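PDB 4E8H: glutathione S-transferase from Bombyx mori, which binds glutathione and, as a member of the glutathione transferase family, probably transfers it to electrophilic substrates. Local coordinates for residues T170-D173 with D178-S181. Residues are numbered along the deposited sequence; the frame is centred on the assembly and turned at random.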
ATOM      1  N   THR B 170      13.230  13.037   4.892  1.00  7.73           N
ATOM      2  CA  THR B 170      13.237  14.316   5.604  1.00  7.82           C
ATOM      3  C   THR B 170      13.191  14.100   7.122  1.00  8.04           C
ATOM      4  O   THR B 170      13.950  14.734   7.860  1.00  8.05           O
ATOM      5  CB  THR B 170      12.081  15.243   5.154  1.00  7.85           C
ATOM      6  OG1 THR B 170      12.184  15.489   3.744  1.00  7.43           O
ATOM      7  CG2 THR B 170      12.131  16.585   5.889  1.00  7.65           C
ATOM      8  N   ASN B 171      12.320  13.201   7.582  1.00  8.14           N
ATOM      9  CA  ASN B 171      12.211  12.919   9.014  1.00  8.42           C
ATOM     10  C   ASN B 171      13.505  12.387   9.628  1.00  8.68           C
ATOM     11  O   ASN B 171      13.970  12.911  10.640  1.00  8.60           O
ATOM     12  CB  ASN B 171      11.050  11.969   9.312  1.00  8.33           C
ATOM     13  CG  ASN B 171       9.697  12.650   9.223  1.00  8.29           C
ATOM     14  OD1 ASN B 171       9.560  13.840   9.507  1.00  8.42           O
ATOM     15  ND2 ASN B 171       8.685  11.890   8.831  1.00  7.98           N
ATOM     16  N   ILE B 172      14.089  11.363   9.005  1.00  9.14           N
ATOM     17  CA  ILE B 172      15.315  10.756   9.534  1.00  9.58           C
ATOM     18  C   ILE B 172      16.499  11.731   9.515  1.00 10.21           C
ATOM     19  O   ILE B 172      17.348  11.697  10.408  1.00 10.30           O
ATOM     20  CB  ILE B 172      15.650   9.378   8.885  1.00  9.45           C
ATOM     21  CG1 ILE B 172      16.052   9.521   7.409  1.00  9.29           C
ATOM     22  CG2 ILE B 172      14.476   8.403   9.066  1.00  9.18           C
ATOM     23  CD1 ILE B 172      16.670   8.261   6.802  1.00  9.06           C
ATOM     24  N   ASP B 173      16.537  12.601   8.507  1.00 10.92           N
ATOM     25  CA  ASP B 173      17.523  13.675   8.448  1.00 11.74           C
ATOM     26  C   ASP B 173      17.385  14.585   9.675  1.00 12.08           C
ATOM     27  O   ASP B 173      18.375  14.863  10.360  1.00 12.13           O
ATOM     28  CB  ASP B 173      17.370  14.473   7.151  1.00 11.87           C
ATOM     29  CG  ASP B 173      18.397  15.582   7.018  1.00 12.47           C
ATOM     30  OD1 ASP B 173      19.610  15.281   6.980  1.00 12.64           O
ATOM     31  OD2 ASP B 173      17.986  16.759   6.940  1.00 13.40           O
ATOM     32  N   ASP B 178      22.484   9.925   9.418  1.00 15.37           N
ATOM     33  CA  ASP B 178      23.415  10.288   8.353  1.00 15.51           C
ATOM     34  C   ASP B 178      23.417   9.164   7.324  1.00 15.37           C
ATOM     35  O   ASP B 178      23.944   8.082   7.574  1.00 15.39           O
ATOM     36  CB  ASP B 178      24.823  10.514   8.928  1.00 15.70           C
ATOM     37  CG  ASP B 178      25.842  10.966   7.877  1.00 16.27           C
ATOM     38  OD1 ASP B 178      25.513  11.040   6.672  1.00 16.89           O
ATOM     39  OD2 ASP B 178      26.993  11.250   8.270  1.00 17.09           O
ATOM     40  N   PHE B 179      22.811   9.424   6.172  1.00 15.19           N
ATOM     41  CA  PHE B 179      22.707   8.424   5.112  1.00 14.95           C
ATOM     42  C   PHE B 179      23.577   8.792   3.910  1.00 15.04           C
ATOM     43  O   PHE B 179      23.390   8.253   2.816  1.00 15.03           O
ATOM     44  CB  PHE B 179      21.243   8.256   4.683  1.00 14.86           C
ATOM     45  CG  PHE B 179      20.512   9.558   4.497  1.00 14.23           C
ATOM     46  CD1 PHE B 179      20.643  10.286   3.318  1.00 13.90           C
ATOM     47  CD2 PHE B 179      19.697  10.061   5.506  1.00 13.76           C
ATOM     48  CE1 PHE B 179      19.976  11.495   3.146  1.00 13.46           C
ATOM     49  CE2 PHE B 179      19.023  11.268   5.344  1.00 13.71           C
ATOM     50  CZ  PHE B 179      19.166  11.987   4.161  1.00 13.43           C
ATOM     51  N   SER B 180      24.531   9.701   4.116  1.00 15.07           N
ATOM     52  CA  SER B 180      25.376  10.182   3.022  1.00 15.12           C
ATOM     53  C   SER B 180      26.172   9.070   2.323  1.00 15.08           C
ATOM     54  O   SER B 180      26.519   9.205   1.147  1.00 15.09           O
ATOM     55  CB  SER B 180      26.294  11.323   3.481  1.00 15.17           C
ATOM     56  OG  SER B 180      27.158  10.908   4.523  1.00 15.21           O
ATOM     57  N   SER B 181      26.439   7.972   3.032  1.00 14.95           N
ATOM     58  CA  SER B 181      27.121   6.819   2.435  1.00 14.82           C
ATOM     59  C   SER B 181      26.227   5.995   1.500  1.00 14.57           C
ATOM     60  O   SER B 181      26.731   5.188   0.715  1.00 14.62           O
ATOM     61  CB  SER B 181      27.729   5.918   3.506  1.00 14.92           C
ATOM     62  OG  SER B 181      26.727   5.172   4.173  1.00 15.13           O
TER
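Phe179 overlaps the CG1–CD1 arm of Ile172 with the CD2–CE2 side of its ring. This joins the C-terminal end of helix 160-174 to the loop leading to helix 183-196, within the all-helical C-terminal domain of the glutathione transferase fold. Ile172 CD1 is 3.8 Å from Phe179 CD2, and Ile172 CG1 is 4.0 Å from Phe179 CE2. Ile172 CD1 meets the ring obliquely. Asp173 also touches the ring, but through its methylene: Asp173 CB sits at the ring edge, near its plane, 4.0 Å from Phe179 CE2. No hydrogen bond links the two segments, and the contact is apolar. The isoleucine's chi1 of 68° turns CG1 to the ring side, and the extended chi2 of 168° carries CD1 on to Phe179 CD2. Ile172 also packs on Tyr114 and Tyr118 of helix 93-124 and on Phe136 and Leu140 of helix 130-146. Cutting this side chain back to an alanine would remove CG1 and CD1, and is likely to leave the CD2–CE2 side of the Phe179 ring without this apolar support and open a gap toward the tyrosines. Phe179 also touches Ile185, so the loop ring bridges two successive helices. The loop backbone beside the ring is shaped by an Asx turn. Asp178 OD1 accepts from Ser180 N at 3.0 Å, nearly straight at 162°, and from Ser180 OG at 2.7 Å, the hydroxyl approaching on the syn side of the carboxylate.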